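PDB 1ZPU: iron transport multicopper oxidase FET3, which oxidises ferrous iron to ferric iron with four copper ions and dioxygen, feeding high-affinity iron uptake through the permease FTR1, and also oxidises cuprous copper. Local coordinates for residues H3-V16 with P23-T37. Numbering follows the deposited sequence.
With NAG (2-acetamido-2-deoxy-beta-D-glucopyranose), chain B; NAG (2-acetamido-2-deoxy-beta-D-glucopyranose), chain G.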
ATOM      1  N   HIS A   3      -2.399   5.744 -23.390  1.00 68.78           N
ATOM      2  CA  HIS A   3      -3.323   6.605 -22.675  1.00 68.79           C
ATOM      3  C   HIS A   3      -2.549   7.735 -22.030  1.00 68.75           C
ATOM      4  O   HIS A   3      -1.694   7.501 -21.173  1.00 68.96           O
ATOM      5  CB  HIS A   3      -4.062   5.836 -21.578  1.00 69.02           C
ATOM      6  CG  HIS A   3      -4.685   4.558 -22.042  1.00 69.26           C
ATOM      7  ND1 HIS A   3      -6.011   4.468 -22.403  1.00 69.17           N
ATOM      8  CD2 HIS A   3      -4.165   3.316 -22.199  1.00 69.03           C
ATOM      9  CE1 HIS A   3      -6.283   3.222 -22.754  1.00 69.31           C
ATOM     10  NE2 HIS A   3      -5.179   2.505 -22.643  1.00 69.10           N
ATOM     11  N   THR A   4      -2.858   8.961 -22.437  1.00 68.65           N
ATOM     12  CA  THR A   4      -2.185  10.135 -21.909  1.00 68.41           C
ATOM     13  C   THR A   4      -3.139  10.954 -21.062  1.00 68.47           C
ATOM     14  O   THR A   4      -4.239  11.277 -21.494  1.00 68.60           O
ATOM     15  CB  THR A   4      -1.606  10.977 -23.039  1.00 68.08           C
ATOM     16  OG1 THR A   4      -0.676  10.168 -23.754  1.00 68.01           O
ATOM     17  CG2 THR A   4      -0.890  12.220 -22.501  1.00 67.33           C
ATOM     18  N   PHE A   5      -2.707  11.270 -19.846  1.00 68.47           N
ATOM     19  CA  PHE A   5      -3.487  12.067 -18.909  1.00 68.54           C
ATOM     20  C   PHE A   5      -2.762  13.349 -18.543  1.00 68.70           C
ATOM     21  O   PHE A   5      -1.547  13.361 -18.378  1.00 68.89           O
ATOM     22  CB  PHE A   5      -3.747  11.286 -17.618  1.00 68.10           C
ATOM     23  CG  PHE A   5      -4.580  10.061 -17.812  1.00 67.97           C
ATOM     24  CD1 PHE A   5      -3.982   8.832 -18.082  1.00 68.20           C
ATOM     25  CD2 PHE A   5      -5.966  10.125 -17.730  1.00 67.28           C
ATOM     26  CE1 PHE A   5      -4.766   7.684 -18.281  1.00 67.98           C
ATOM     27  CE2 PHE A   5      -6.749   8.985 -17.917  1.00 66.51           C
ATOM     28  CZ  PHE A   5      -6.150   7.765 -18.194  1.00 67.03           C
ATOM     29  N   ASN A   6      -3.513  14.430 -18.408  1.00 68.91           N
ATOM     30  CA  ASN A   6      -2.961  15.634 -17.841  1.00 69.01           C
ATOM     31  C   ASN A   6      -3.674  16.013 -16.549  1.00 68.91           C
ATOM     32  O   ASN A   6      -4.786  16.542 -16.570  1.00 69.01           O
ATOM     33  CB  ASN A   6      -2.962  16.785 -18.828  1.00 68.91           C
ATOM     34  CG  ASN A   6      -2.477  18.065 -18.193  1.00 70.18           C
ATOM     35  OD1 ASN A   6      -1.593  18.052 -17.321  1.00 70.79           O
ATOM     36  ND2 ASN A   6      -3.095  19.171 -18.568  1.00 71.38           N
ATOM     37  N   TRP A   7      -3.020  15.737 -15.422  1.00 68.77           N
ATOM     38  CA  TRP A   7      -3.607  15.973 -14.106  1.00 68.34           C
ATOM     39  C   TRP A   7      -2.854  16.982 -13.273  1.00 68.41           C
ATOM     40  O   TRP A   7      -1.633  16.907 -13.138  1.00 68.43           O
ATOM     41  CB  TRP A   7      -3.660  14.696 -13.301  1.00 67.90           C
ATOM     42  CG  TRP A   7      -4.481  13.627 -13.872  1.00 67.07           C
ATOM     43  CD1 TRP A   7      -5.475  13.750 -14.782  1.00 66.62           C
ATOM     44  CD2 TRP A   7      -4.410  12.249 -13.529  1.00 66.40           C
ATOM     45  NE1 TRP A   7      -6.015  12.524 -15.050  1.00 66.87           N
ATOM     46  CE2 TRP A   7      -5.373  11.583 -14.293  1.00 66.75           C
ATOM     47  CE3 TRP A   7      -3.612  11.508 -12.648  1.00 67.24           C
ATOM     48  CZ2 TRP A   7      -5.568  10.200 -14.210  1.00 67.53           C
ATOM     49  CZ3 TRP A   7      -3.801  10.128 -12.565  1.00 67.37           C
ATOM     50  CH2 TRP A   7      -4.778   9.494 -13.336  1.00 67.19           C
ATOM     51  N   THR A   8      -3.611  17.900 -12.682  1.00 68.49           N
ATOM     52  CA  THR A   8      -3.065  18.940 -11.815  1.00 68.35           C
ATOM     53  C   THR A   8      -3.689  18.869 -10.422  1.00 68.42           C
ATOM     54  O   THR A   8      -4.921  18.906 -10.272  1.00 68.30           O
ATOM     55  CB  THR A   8      -3.302  20.341 -12.405  1.00 68.05           C
ATOM     56  OG1 THR A   8      -2.703  20.409 -13.701  1.00 67.13           O
ATOM     57  CG2 THR A   8      -2.713  21.396 -11.500  1.00 67.36           C
ATOM     58  N   THR A   9      -2.824  18.762  -9.415  1.00 68.36           N
ATOM     59  CA  THR A   9      -3.246  18.747  -8.022  1.00 68.42           C
ATOM     60  C   THR A   9      -3.769  20.104  -7.601  1.00 68.63           C
ATOM     61  O   THR A   9      -3.327  21.146  -8.108  1.00 68.73           O
ATOM     62  CB  THR A   9      -2.100  18.398  -7.059  1.00 68.20           C
ATOM     63  OG1 THR A   9      -1.027  19.320  -7.251  1.00 68.62           O
ATOM     64  CG2 THR A   9      -1.599  16.984  -7.275  1.00 68.22           C
ATOM     65  N   GLY A  10      -4.714  20.085  -6.668  1.00 68.65           N
ATOM     66  CA  GLY A  10      -5.277  21.304  -6.114  1.00 68.70           C
ATOM     67  C   GLY A  10      -6.041  21.045  -4.842  1.00 68.70           C
ATOM     68  O   GLY A  10      -6.196  19.903  -4.432  1.00 69.05           O
ATOM     69  N   TRP A  11      -6.521  22.112  -4.218  1.00 68.76           N
ATOM     70  CA  TRP A  11      -7.335  22.015  -3.013  1.00 68.69           C
ATOM     71  C   TRP A  11      -8.711  22.610  -3.245  1.00 69.01           C
ATOM     72  O   TRP A  11      -8.836  23.701  -3.793  1.00 69.41           O
ATOM     73  CB  TRP A  11      -6.666  22.741  -1.848  1.00 68.27           C
ATOM     74  CG  TRP A  11      -5.451  22.064  -1.302  1.00 68.01           C
ATOM     75  CD1 TRP A  11      -4.151  22.381  -1.558  1.00 67.83           C
ATOM     76  CD2 TRP A  11      -5.421  20.947  -0.401  1.00 68.79           C
ATOM     77  NE1 TRP A  11      -3.309  21.541  -0.880  1.00 68.10           N
ATOM     78  CE2 TRP A  11      -4.059  20.645  -0.159  1.00 68.77           C
ATOM     79  CE3 TRP A  11      -6.412  20.172   0.227  1.00 68.07           C
ATOM     80  CZ2 TRP A  11      -3.655  19.592   0.688  1.00 67.80           C
ATOM     81  CZ3 TRP A  11      -6.011  19.126   1.069  1.00 68.51           C
ATOM     82  CH2 TRP A  11      -4.637  18.853   1.292  1.00 67.94           C
ATOM     83  N   ASP A  12      -9.741  21.890  -2.828  1.00 69.44           N
ATOM     84  CA  ASP A  12     -11.107  22.393  -2.853  1.00 69.86           C
ATOM     85  C   ASP A  12     -11.893  21.783  -1.717  1.00 69.53           C
ATOM     86  O   ASP A  12     -11.560  20.694  -1.245  1.00 69.42           O
ATOM     87  CB  ASP A  12     -11.775  22.062  -4.181  1.00 70.64           C
ATOM     88  CG  ASP A  12     -11.511  23.123  -5.232  1.00 73.34           C
ATOM     89  OD1 ASP A  12     -12.290  24.113  -5.262  1.00 75.41           O
ATOM     90  OD2 ASP A  12     -10.521  22.978  -6.011  1.00 75.48           O
ATOM     91  N   TYR A  13     -12.934  22.486  -1.287  1.00 69.23           N
ATOM     92  CA  TYR A  13     -13.839  21.974  -0.266  1.00 69.21           C
ATOM     93  C   TYR A  13     -14.780  20.897  -0.810  1.00 69.13           C
ATOM     94  O   TYR A  13     -15.380  21.079  -1.863  1.00 69.23           O
ATOM     95  CB  TYR A  13     -14.626  23.118   0.382  1.00 68.96           C
ATOM     96  CG  TYR A  13     -13.784  23.870   1.381  1.00 69.80           C
ATOM     97  CD1 TYR A  13     -13.032  24.991   0.999  1.00 69.58           C
ATOM     98  CD2 TYR A  13     -13.699  23.440   2.703  1.00 69.86           C
ATOM     99  CE1 TYR A  13     -12.228  25.664   1.919  1.00 69.59           C
ATOM    100  CE2 TYR A  13     -12.905  24.110   3.628  1.00 70.00           C
ATOM    101  CZ  TYR A  13     -12.170  25.220   3.237  1.00 69.98           C
ATOM    102  OH  TYR A  13     -11.378  25.875   4.174  1.00 69.98           O
ATOM    103  N   ARG A  14     -14.858  19.767  -0.113  1.00 68.79           N
ATOM    104  CA  ARG A  14     -15.925  18.793  -0.325  1.00 68.85           C
ATOM    105  C   ARG A  14     -16.435  18.326   1.030  1.00 68.90           C
ATOM    106  O   ARG A  14     -15.722  18.407   2.043  1.00 68.77           O
ATOM    107  CB  ARG A  14     -15.446  17.548  -1.079  1.00 68.73           C
ATOM    108  CG  ARG A  14     -15.095  17.705  -2.541  1.00 68.56           C
ATOM    109  CD  ARG A  14     -16.197  18.279  -3.397  1.00 67.95           C
ATOM    110  NE  ARG A  14     -15.549  19.240  -4.278  1.00 71.08           N
ATOM    111  CZ  ARG A  14     -15.299  19.062  -5.573  1.00 71.73           C
ATOM    112  NH1 ARG A  14     -15.704  17.949  -6.194  1.00 73.29           N
ATOM    113  NH2 ARG A  14     -14.670  20.022  -6.248  1.00 70.57           N
ATOM    114  N   ASN A  15     -17.670  17.838   1.053  1.00 68.82           N
ATOM    115  CA  ASN A  15     -18.166  17.186   2.236  1.00 68.98           C
ATOM    116  C   ASN A  15     -18.312  15.709   1.924  1.00 69.19           C
ATOM    117  O   ASN A  15     -19.390  15.253   1.568  1.00 69.66           O
ATOM    118  CB  ASN A  15     -19.478  17.809   2.709  1.00 68.84           C
ATOM    119  CG  ASN A  15     -19.910  17.284   4.063  1.00 69.29           C
ATOM    120  OD1 ASN A  15     -19.557  16.162   4.435  1.00 71.51           O
ATOM    121  ND2 ASN A  15     -20.664  18.085   4.816  1.00 67.72           N
ATOM    122  N   VAL A  16     -17.210  14.979   2.039  1.00 69.10           N
ATOM    123  CA  VAL A  16     -17.142  13.579   1.645  1.00 69.29           C
ATOM    124  C   VAL A  16     -17.978  12.714   2.582  1.00 69.50           C
ATOM    125  O   VAL A  16     -18.771  11.873   2.172  1.00 69.39           O
ATOM    126  CB  VAL A  16     -15.690  13.103   1.729  1.00 69.32           C
ATOM    127  CG1 VAL A  16     -15.584  11.618   1.385  1.00 68.21           C
ATOM    128  CG2 VAL A  16     -14.822  13.969   0.834  1.00 69.38           C
ATOM    129  N   PRO A  23     -11.316  20.803   3.062  1.00 68.65           N
ATOM    130  CA  PRO A  23     -10.520  20.773   1.834  1.00 68.61           C
ATOM    131  C   PRO A  23     -10.024  19.370   1.506  1.00 68.53           C
ATOM    132  O   PRO A  23      -9.540  18.664   2.381  1.00 68.66           O
ATOM    133  CB  PRO A  23      -9.328  21.709   2.133  1.00 68.06           C
ATOM    134  CG  PRO A  23      -9.702  22.455   3.333  1.00 68.08           C
ATOM    135  CD  PRO A  23     -10.652  21.578   4.116  1.00 68.86           C
ATOM    136  N   VAL A  24     -10.152  18.985   0.243  1.00 68.58           N
ATOM    137  CA  VAL A  24      -9.624  17.724  -0.245  1.00 68.57           C
ATOM    138  C   VAL A  24      -8.726  17.991  -1.455  1.00 68.76           C
ATOM    139  O   VAL A  24      -8.815  19.073  -2.062  1.00 68.73           O
ATOM    140  CB  VAL A  24     -10.771  16.723  -0.590  1.00 68.72           C
ATOM    141  CG1 VAL A  24     -11.598  16.404   0.638  1.00 68.00           C
ATOM    142  CG2 VAL A  24     -11.674  17.274  -1.667  1.00 68.91           C
ATOM    143  N   ILE A  25      -7.860  17.027  -1.797  1.00 68.71           N
ATOM    144  CA  ILE A  25      -6.973  17.175  -2.965  1.00 68.73           C
ATOM    145  C   ILE A  25      -7.681  16.823  -4.281  1.00 68.95           C
ATOM    146  O   ILE A  25      -8.078  15.677  -4.507  1.00 69.09           O
ATOM    147  CB  ILE A  25      -5.657  16.378  -2.844  1.00 68.71           C
ATOM    148  CG1 ILE A  25      -5.066  16.514  -1.440  1.00 69.07           C
ATOM    149  CG2 ILE A  25      -4.640  16.899  -3.860  1.00 68.73           C
ATOM    150  CD1 ILE A  25      -3.687  15.897  -1.267  1.00 68.03           C
ATOM    151  N   THR A  26      -7.823  17.818  -5.146  1.00 68.82           N
ATOM    152  CA  THR A  26      -8.540  17.641  -6.392  1.00 68.97           C
ATOM    153  C   THR A  26      -7.628  17.301  -7.565  1.00 69.00           C
ATOM    154  O   THR A  26      -6.437  17.560  -7.521  1.00 69.31           O
ATOM    155  CB  THR A  26      -9.347  18.899  -6.706  1.00 68.98           C
ATOM    156  OG1 THR A  26      -8.499  20.043  -6.605  1.00 68.21           O
ATOM    157  CG2 THR A  26     -10.481  19.034  -5.705  1.00 69.46           C
ATOM    158  N   CYS A  27      -8.209  16.714  -8.604  1.00 69.03           N
ATOM    159  CA  CYS A  27      -7.542  16.491  -9.866  1.00 69.04           C
ATOM    160  C   CYS A  27      -8.208  17.368 -10.923  1.00 69.00           C
ATOM    161  O   CYS A  27      -9.373  17.152 -11.260  1.00 68.93           O
ATOM    162  CB  CYS A  27      -7.675  15.018 -10.250  1.00 68.95           C
ATOM    163  SG  CYS A  27      -7.085  14.635 -11.906  1.00 69.65           S
ATOM    164  N   ASN A  28      -7.475  18.356 -11.443  1.00 69.02           N
ATOM    165  CA  ASN A  28      -8.040  19.354 -12.380  1.00 68.80           C
ATOM    166  C   ASN A  28      -9.331  19.990 -11.866  1.00 68.87           C
ATOM    167  O   ASN A  28     -10.275  20.199 -12.622  1.00 69.02           O
ATOM    168  CB  ASN A  28      -8.279  18.746 -13.763  1.00 68.29           C
ATOM    169  CG  ASN A  28      -7.015  18.194 -14.390  1.00 68.75           C
ATOM    170  OD1 ASN A  28      -5.894  18.524 -13.992  1.00 69.22           O
ATOM    171  ND2 ASN A  28      -7.193  17.352 -15.393  1.00 69.21           N
ATOM    172  N   GLY A  29      -9.370  20.285 -10.573  1.00 68.96           N
ATOM    173  CA  GLY A  29     -10.568  20.818  -9.945  1.00 69.09           C
ATOM    174  C   GLY A  29     -11.654  19.810  -9.602  1.00 69.36           C
ATOM    175  O   GLY A  29     -12.680  20.197  -9.046  1.00 69.45           O
ATOM    176  N   GLN A  30     -11.444  18.530  -9.912  1.00 69.37           N
ATOM    177  CA  GLN A  30     -12.491  17.517  -9.712  1.00 69.50           C
ATOM    178  C   GLN A  30     -12.190  16.563  -8.567  1.00 69.35           C
ATOM    179  O   GLN A  30     -11.033  16.270  -8.273  1.00 69.36           O
ATOM    180  CB  GLN A  30     -12.729  16.722 -10.993  1.00 69.75           C
ATOM    181  CG  GLN A  30     -12.748  17.569 -12.236  1.00 70.88           C
ATOM    182  CD  GLN A  30     -13.819  18.638 -12.179  1.00 72.79           C
ATOM    183  OE1 GLN A  30     -13.540  19.827 -12.368  1.00 73.00           O
ATOM    184  NE2 GLN A  30     -15.054  18.222 -11.908  1.00 73.06           N
ATOM    185  N   PHE A  31     -13.249  16.080  -7.925  1.00 69.07           N
ATOM    186  CA  PHE A  31     -13.132  15.079  -6.893  1.00 68.47           C
ATOM    187  C   PHE A  31     -14.321  14.169  -7.000  1.00 68.72           C
ATOM    188  O   PHE A  31     -15.436  14.658  -7.149  1.00 68.94           O
ATOM    189  CB  PHE A  31     -13.128  15.731  -5.517  1.00 68.16           C
ATOM    190  CG  PHE A  31     -12.706  14.802  -4.422  1.00 67.25           C
ATOM    191  CD1 PHE A  31     -11.357  14.642  -4.116  1.00 66.14           C
ATOM    192  CD2 PHE A  31     -13.650  14.075  -3.712  1.00 66.57           C
ATOM    193  CE1 PHE A  31     -10.952  13.788  -3.128  1.00 66.39           C
ATOM    194  CE2 PHE A  31     -13.264  13.208  -2.720  1.00 66.70           C
ATOM    195  CZ  PHE A  31     -11.908  13.059  -2.424  1.00 67.99           C
ATOM    196  N   PRO A  32     -14.112  12.847  -6.862  1.00 68.73           N
ATOM    197  CA  PRO A  32     -12.837  12.163  -6.575  1.00 68.86           C
ATOM    198  C   PRO A  32     -11.903  12.079  -7.778  1.00 68.88           C
ATOM    199  O   PRO A  32     -12.322  12.385  -8.880  1.00 69.09           O
ATOM    200  CB  PRO A  32     -13.281  10.754  -6.148  1.00 68.85           C
ATOM    201  CG  PRO A  32     -14.617  10.578  -6.750  1.00 69.10           C
ATOM    202  CD  PRO A  32     -15.250  11.916  -6.937  1.00 67.95           C
ATOM    203  N   TRP A  33     -10.658  11.658  -7.560  1.00 68.90           N
ATOM    204  CA  TRP A  33      -9.708  11.405  -8.648  1.00 68.76           C
ATOM    205  C   TRP A  33     -10.208  10.309  -9.594  1.00 69.01           C
ATOM    206  O   TRP A  33     -10.997   9.458  -9.189  1.00 69.57           O
ATOM    207  CB  TRP A  33      -8.340  11.057  -8.067  1.00 68.43           C
ATOM    208  CG  TRP A  33      -7.598  12.266  -7.595  1.00 68.10           C
ATOM    209  CD1 TRP A  33      -7.965  13.122  -6.588  1.00 68.18           C
ATOM    210  CD2 TRP A  33      -6.369  12.771  -8.117  1.00 67.12           C
ATOM    211  NE1 TRP A  33      -7.041  14.131  -6.463  1.00 67.58           N
ATOM    212  CE2 TRP A  33      -6.049  13.936  -7.387  1.00 67.84           C
ATOM    213  CE3 TRP A  33      -5.511  12.357  -9.137  1.00 67.03           C
ATOM    214  CZ2 TRP A  33      -4.902  14.696  -7.652  1.00 68.45           C
ATOM    215  CZ3 TRP A  33      -4.380  13.103  -9.397  1.00 68.47           C
ATOM    216  CH2 TRP A  33      -4.082  14.267  -8.657  1.00 68.19           C
ATOM    217  N   PRO A  34      -9.779  10.335 -10.864  1.00 69.11           N
ATOM    218  CA  PRO A  34     -10.293   9.381 -11.852  1.00 69.06           C
ATOM    219  C   PRO A  34      -9.796   7.957 -11.631  1.00 69.14           C
ATOM    220  O   PRO A  34      -8.818   7.750 -10.915  1.00 69.21           O
ATOM    221  CB  PRO A  34      -9.706   9.903 -13.159  1.00 69.17           C
ATOM    222  CG  PRO A  34      -8.457  10.601 -12.749  1.00 68.78           C
ATOM    223  CD  PRO A  34      -8.787  11.252 -11.456  1.00 69.15           C
ATOM    224  N   ASP A  35     -10.455   6.985 -12.251  1.00 69.30           N
ATOM    225  CA  ASP A  35      -9.909   5.636 -12.310  1.00 69.54           C
ATOM    226  C   ASP A  35      -9.370   5.348 -13.698  1.00 69.57           C
ATOM    227  O   ASP A  35      -9.975   5.741 -14.699  1.00 69.74           O
ATOM    228  CB  ASP A  35     -10.957   4.594 -11.936  1.00 69.81           C
ATOM    229  CG  ASP A  35     -11.647   4.902 -10.610  1.00 71.98           C
ATOM    230  OD1 ASP A  35     -10.952   5.142  -9.573  1.00 71.62           O
ATOM    231  OD2 ASP A  35     -12.907   4.901 -10.619  1.00 73.56           O
ATOM    232  N   ILE A  36      -8.233   4.658 -13.758  1.00 69.62           N
ATOM    233  CA  ILE A  36      -7.639   4.257 -15.037  1.00 69.56           C
ATOM    234  C   ILE A  36      -7.977   2.805 -15.351  1.00 69.41           C
ATOM    235  O   ILE A  36      -7.863   1.934 -14.489  1.00 69.26           O
ATOM    236  CB  ILE A  36      -6.108   4.417 -15.026  1.00 69.56           C
ATOM    237  CG1 ILE A  36      -5.717   5.868 -14.753  1.00 69.84           C
ATOM    238  CG2 ILE A  36      -5.531   3.994 -16.356  1.00 69.66           C
ATOM    239  CD1 ILE A  36      -4.274   6.029 -14.289  1.00 71.21           C
ATOM    240  N   THR A  37      -8.387   2.551 -16.590  1.00 69.47           N
ATOM    241  CA  THR A  37      -8.587   1.187 -17.058  1.00 69.41           C
ATOM    242  C   THR A  37      -7.824   1.002 -18.365  1.00 69.29           C
ATOM    243  O   THR A  37      -8.071   1.713 -19.343  1.00 69.27           O
ATOM    244  CB  THR A  37     -10.091   0.861 -17.203  1.00 69.57           C
ATOM    245  OG1 THR A  37     -10.752   1.115 -15.958  1.00 69.74           O
ATOM    246  CG2 THR A  37     -10.306  -0.591 -17.565  1.00 69.46           C
TER
HETATM  247  C1  NAG B2006      -2.296  20.034 -19.398  1.00 72.17           C
HETATM  248  C2  NAG B2006      -0.976  20.280 -20.146  1.00 73.28           C
HETATM  249  C3  NAG B2006      -0.465  21.746 -20.144  1.00 73.65           C
HETATM  250  C4  NAG B2006      -1.573  22.800 -20.017  1.00 73.78           C
HETATM  251  C5  NAG B2006      -2.624  22.284 -19.040  1.00 73.90           C
HETATM  252  C6  NAG B2006      -3.753  23.271 -18.749  1.00 74.49           C
HETATM  253  C7  NAG B2006       1.120  18.996 -20.323  1.00 72.38           C
HETATM  254  C8  NAG B2006       2.448  19.027 -19.606  1.00 71.21           C
HETATM  255  N2  NAG B2006       0.055  19.400 -19.614  1.00 72.70           N
HETATM  256  O3  NAG B2006       0.297  21.997 -21.314  1.00 72.26           O
HETATM  257  O4  NAG B2006      -1.054  24.025 -19.555  1.00 73.69           O
HETATM  258  O5  NAG B2006      -3.140  21.122 -19.644  1.00 73.30           O
HETATM  259  O6  NAG B2006      -4.170  23.083 -17.413  1.00 74.14           O
HETATM  260  O7  NAG B2006       1.044  18.606 -21.495  1.00 71.27           O
HETATM  261  C1  NAG G   1     -17.699   2.889  -7.018  1.00 65.65           C
HETATM  262  C2  NAG G   1     -18.957   2.527  -7.814  1.00 63.91           C
HETATM  263  C3  NAG G   1     -18.603   1.667  -9.021  1.00 64.45           C
HETATM  264  C4  NAG G   1     -17.458   2.248  -9.858  1.00 65.85           C
HETATM  265  C5  NAG G   1     -16.311   2.628  -8.944  1.00 65.41           C
HETATM  266  C6  NAG G   1     -15.326   3.428  -9.768  1.00 66.89           C
HETATM  267  C7  NAG G   1     -21.194   2.202  -6.874  1.00 65.72           C
HETATM  268  C8  NAG G   1     -22.170   1.260  -6.204  1.00 64.81           C
HETATM  269  N2  NAG G   1     -19.914   1.842  -6.969  1.00 63.94           N
HETATM  270  O3  NAG G   1     -19.740   1.564  -9.832  1.00 64.22           O
HETATM  271  O4  NAG G   1     -16.902   1.286 -10.739  1.00 68.46           O
HETATM  272  O5  NAG G   1     -16.766   3.459  -7.909  1.00 65.20           O
HETATM  273  O6  NAG G   1     -14.174   3.731  -9.020  1.00 68.98           O
HETATM  274  O7  NAG G   1     -21.603   3.273  -7.315  1.00 68.11           O
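OD1 of Asn28 accepts the backbone N-H of Thr8 at 2.7 Å, while ND2 of the same amide donates to Asn6 O at 2.8 Å, nearly straight (168°) and in the carbonyl plane. Asparagine suits this place twice over: one amide supplies both donor and acceptor to the neighbouring strand, and it tolerates the positive phi of a type I' turn running from Cys27 to Gln30, with Gly29 as the second such corner. The turn follows the second strand of an antiparallel β-hairpin (strands 2-14 and 22-27) in the cupredoxin-type β-sandwich of the first plastocyanin-like domain; residues 28-35 then carry the chain to the opposite sheet. Gly10 with Thr26 and Asp12 with Val24 are the hairpin's hydrogen-bonded pairs, and Asn28 N returns a bond to Thr8 O.

Trp7 fills the space between the sheets. With CG anti to the carbonyl carbon (chi1 -62°), its indole is carried alongside Cys27, whose SG lies over one face, 3.6 Å from the centroid of the five-membered ring. Pro34 CG packs obliquely against Trp7 CZ2, Ile36 CD1 meets Trp7 CH2 at 3.6 Å, and the Tyr104 ring also meets the indole. Trp33 turns its edge to Trp7 in an offset edge-to-face pair, planes at 87°; Trp33 NE1 donates to Ile25 O (2.7 Å) from above the carbonyl plane, which helps to set its indole's turn. An alanine in place of Trp7 is likely to leave Cys27 SG and the Trp33 edge without their aromatic partner and open a gap beside Pro34.

Farther along, Trp11 and Tyr13 each take a CH-pi contact from their cross-strand partner: Ile25 CG1 sits 3.9 Å from the centroid of the Trp11 six-membered ring, and Pro23 CG over the Tyr13 face. On the sheet's other side Arg14 folds back, NE bonding Tyr13 O at 3.0 Å, while Phe31 CB rests over one face of the guanidinium.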